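Putative peptidase (Clostridium acetobutylicum, PDB 3K9T) binds one zinc ion per subunit and probably serves the biosynthesis of modified polysaccharides rather than peptide cleavage, despite its aminopeptidase-like domain. Local coordinates at residues A[319-322]-A[323-326]; A[185-188]-A[189-192]. One frame throughout, in Å; residues are numbered along the deposited sequence.

Interaction 1: residues A[319-322]-A[323-326]. With ZN (zinc ion), chain B.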
# COMPACT_ATOMS: atom_id res chain seq x y z
N TYR A 319 -6.27 -18.54 21.93
CA TYR A 319 -6.59 -19.99 21.91
C TYR A 319 -5.70 -20.71 20.87
O TYR A 319 -5.50 -20.22 19.76
CB TYR A 319 -8.10 -20.24 21.65
CG TYR A 319 -8.74 -19.29 20.68
CD1 TYR A 319 -8.48 -19.37 19.31
CD2 TYR A 319 -9.60 -18.29 21.12
CE1 TYR A 319 -9.06 -18.46 18.42
CE2 TYR A 319 -10.21 -17.40 20.22
CZ TYR A 319 -9.93 -17.48 18.89
OH TYR A 319 -10.51 -16.57 18.01
N GLY A 320 -5.17 -21.87 21.25
CA GLY A 320 -4.13 -22.53 20.49
C GLY A 320 -2.84 -22.51 21.30
O GLY A 320 -1.92 -23.25 21.01
N PHE A 321 -2.77 -21.65 22.31
CA PHE A 321 -1.62 -21.60 23.21
C PHE A 321 -1.27 -22.97 23.84
O PHE A 321 -2.12 -23.87 23.99
CB PHE A 321 -1.86 -20.55 24.30
CG PHE A 321 -2.99 -20.86 25.26
CD1 PHE A 321 -2.77 -21.65 26.40
CD2 PHE A 321 -4.26 -20.33 25.06
CE1 PHE A 321 -3.80 -21.92 27.26
CE2 PHE A 321 -5.28 -20.60 25.94
CZ PHE A 321 -5.05 -21.40 27.05
N ASP A 322 -0.01 -23.12 24.19
CA ASP A 322 0.46 -24.38 24.75
C ASP A 322 -0.22 -24.67 26.07
O ASP A 322 -0.10 -23.90 27.02
CB ASP A 322 1.95 -24.36 24.98
CG ASP A 322 2.50 -25.71 25.42
OD1 ASP A 322 2.01 -26.75 24.91
OD2 ASP A 322 3.42 -25.71 26.25
N GLY A 323 -0.93 -25.79 26.12
CA GLY A 323 -1.68 -26.17 27.29
C GLY A 323 -3.15 -25.88 27.20
O GLY A 323 -3.91 -26.28 28.06
N TYR A 324 -3.56 -25.20 26.14
CA TYR A 324 -4.98 -24.90 26.00
C TYR A 324 -5.75 -26.22 25.81
O TYR A 324 -5.19 -27.22 25.36
CB TYR A 324 -5.22 -23.87 24.88
CG TYR A 324 -5.86 -24.38 23.65
CD1 TYR A 324 -5.17 -25.22 22.81
CD2 TYR A 324 -7.16 -23.98 23.30
CE1 TYR A 324 -5.76 -25.70 21.66
CE2 TYR A 324 -7.76 -24.45 22.14
CZ TYR A 324 -7.03 -25.32 21.33
OH TYR A 324 -7.56 -25.82 20.16
N HIS A 325 -6.99 -26.22 26.26
CA HIS A 325 -7.84 -27.41 26.30
C HIS A 325 -7.21 -28.56 27.10
O HIS A 325 -7.44 -29.71 26.83
CB HIS A 325 -8.27 -27.80 24.87
CG HIS A 325 -9.34 -26.91 24.33
ND1 HIS A 325 -10.06 -27.20 23.19
CD2 HIS A 325 -9.85 -25.74 24.79
CE1 HIS A 325 -10.93 -26.24 22.97
NE2 HIS A 325 -10.83 -25.35 23.92
N THR A 326 -6.42 -28.21 28.09
CA THR A 326 -5.88 -29.19 29.02
C THR A 326 -5.84 -28.60 30.43
O THR A 326 -6.03 -27.39 30.63
CB THR A 326 -4.45 -29.62 28.65
OG1 THR A 326 -3.53 -28.66 29.17
CG2 THR A 326 -4.26 -29.79 27.11
ZN ZN B . -11.84 -23.59 24.23
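Tyr324 folds back over Gly320 and Phe321 in a loop of two consecutive type II beta turns, Phe321 to Tyr324 and Gly323 to Thr326, that delivers the zinc ligand His325. The first turn is closed by Tyr324 N, which donates to Phe321 O over 2.9 Å from above the carbonyl plane. Its third position has a positive phi, and there Gly323 spares the chain a clash between a CB and the preceding carbonyl oxygen.

Traced outward, Tyr324 CB sits almost over the middle of the Phe321 ring, 3.3 Å from the ring centroid, a close CH-pi contact. Tyr324 CG lies 3.5 Å from Gly320 N, which hovers over the centre of one tyrosine face. Farther along, Tyr324 CD1 is 3.5 Å from Phe321 O, while CD2 reaches the CB of Tyr319. Tyr324 CE1 lies 3.8 Å from Gly320 CA; a positive phi suits Gly320 too, since a CB would crowd the carbonyl oxygen of Tyr319. CE2 is centred over the imidazole of His325, on the face opposite Gly320, so the tyrosine is sandwiched. Tyr324 chi1, 108°, departs from a staggered value and turns the ring between these two layers, with its edge toward the Phe321 face in a T-shaped pair whose planes meet at 63°.

Histidine suits the next position because His325 NE2 can coordinate zinc, which it does at 2.0 Å. Asp322, on the outer side, forms a salt bridge with Arg125. In the second turn, Thr326 OG1 donates to Gly323 O at 2.7 Å and receives the backbone N-H of Ala328.

Interaction 2: residues A[185-188]-A[189-192]. With ZN (zinc ion), chain B.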
# COMPACT_ATOMS: atom_id res chain seq x y z
N THR A 185 -18.95 -9.60 24.51
CA THR A 185 -19.46 -10.93 24.75
C THR A 185 -18.37 -11.83 25.28
O THR A 185 -17.18 -11.60 25.03
CB THR A 185 -20.03 -11.54 23.44
OG1 THR A 185 -18.98 -12.12 22.65
CG2 THR A 185 -20.76 -10.49 22.63
N THR A 186 -18.76 -12.86 26.01
CA THR A 186 -17.80 -13.88 26.41
C THR A 186 -18.56 -15.20 26.59
O THR A 186 -19.79 -15.19 26.77
CB THR A 186 -17.03 -13.46 27.67
OG1 THR A 186 -15.88 -14.29 27.81
CG2 THR A 186 -17.92 -13.52 28.94
N TYR A 187 -17.84 -16.33 26.55
CA TYR A 187 -18.50 -17.63 26.58
C TYR A 187 -18.34 -18.41 27.90
O TYR A 187 -17.27 -18.47 28.50
CB TYR A 187 -18.16 -18.45 25.31
CG TYR A 187 -16.70 -18.64 25.05
CD1 TYR A 187 -16.02 -19.66 25.66
CD2 TYR A 187 -15.98 -17.80 24.20
CE1 TYR A 187 -14.70 -19.86 25.46
CE2 TYR A 187 -14.64 -18.01 23.97
CZ TYR A 187 -13.99 -19.03 24.62
OH TYR A 187 -12.63 -19.28 24.46
N THR A 188 -19.44 -19.02 28.32
CA THR A 188 -19.56 -19.60 29.66
C THR A 188 -19.56 -21.13 29.75
O THR A 188 -19.79 -21.69 30.83
CB THR A 188 -20.85 -19.10 30.26
OG1 THR A 188 -21.88 -19.32 29.30
CG2 THR A 188 -20.72 -17.60 30.58
N CYS A 189 -19.24 -21.78 28.63
CA CYS A 189 -19.37 -23.22 28.48
C CYS A 189 -18.15 -24.04 28.91
O CYS A 189 -18.26 -25.26 29.10
CB CYS A 189 -19.70 -23.52 27.03
SG CYS A 189 -18.45 -22.87 25.88
N HIS A 190 -16.98 -23.42 29.04
CA HIS A 190 -15.79 -24.17 29.46
C HIS A 190 -15.76 -24.40 30.97
O HIS A 190 -16.01 -23.46 31.75
CB HIS A 190 -14.53 -23.46 29.06
CG HIS A 190 -14.24 -23.54 27.60
ND1 HIS A 190 -15.22 -23.40 26.64
CD2 HIS A 190 -13.07 -23.70 26.94
CE1 HIS A 190 -14.66 -23.47 25.45
NE2 HIS A 190 -13.36 -23.66 25.60
N PRO A 191 -15.46 -25.62 31.40
CA PRO A 191 -15.41 -25.97 32.83
C PRO A 191 -14.14 -25.46 33.54
O PRO A 191 -13.86 -24.25 33.42
CB PRO A 191 -15.59 -27.50 32.84
CG PRO A 191 -15.13 -27.93 31.48
CD PRO A 191 -15.43 -26.82 30.54
N SER A 192 -13.39 -26.33 34.25
CA SER A 192 -12.22 -25.88 35.06
C SER A 192 -10.94 -25.63 34.25
O SER A 192 -9.96 -26.38 34.34
CB SER A 192 -11.92 -26.88 36.20
OG SER A 192 -13.03 -27.04 37.05
ZN ZN B . -11.84 -23.59 24.23
O HOH W 1 -16.18 -20.82 29.89
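The zinc site of the aminopeptidase-like domain takes one ligand, His190, from the loop that leaves the end of strand 181-187, and Tyr187, the last residue of that strand, packs against it. Tyr187 CE1 stands over one face of the imidazole, toward its rim, 3.6 Å from His190 CE1. The two rings are inclined at 51°, with centroids 5.1 Å apart, and their relation is oblique. With chi1 near 55°, Tyr187 CG sits between its own backbone N and carbonyl carbon, and the phenol rises toward the metal.

Cys189 lies beside both rings. Its SG is 4.0 Å from Tyr187 CD1, an oblique sulfur-aromatic contact, and lies in the plane of the imidazole at its edge. There Cys189 SG accepts a weak hydrogen bond from His190 ND1 at 3.4 Å. That bond may steady the rotation of the ring, leaving His190 NE2 to bind zinc at 2.0 Å; a histidine serves well here because its two nitrogens can do separate jobs. The backbone bend is bridged by a water, which donates to Tyr187 O and accepts from His190 N, 2.9 Å in each case.

A tyrosine also suits its place for its hydroxyl: OH is hydrogen-bonded to OD1 of Asp196, a second-shell hold on a residue whose OD2 binds the zinc. The strand belongs to the mixed central sheet, lying between strands 219-225 and 245-250, to which it runs parallel, and the loop after Tyr187 leads into helix 194-211, which carries Asp196.

How the interactions relate
Interactions 1 and 2 come from two distant parts of the chain, with 2 closing before 1 opens, and their centres are 15 Å apart, yet they meet at a single zinc ion. His325 NE2 and His190 NE2 approach to 3.5 Å as neighbouring ligands, and the angle they subtend at the zinc ion, 116°, is compatible with a roughly tetrahedral site. Asp196, from helix 194-211, is the third protein ligand and joins both contacts: Tyr324 of interaction 1 touches its side chain, and Tyr187 of interaction 2 bonds to it. Bound imidazole, probably from the crystallisation liquor, is found close to Tyr319 and close to Tyr187, which may mark a pocket on this side of the site.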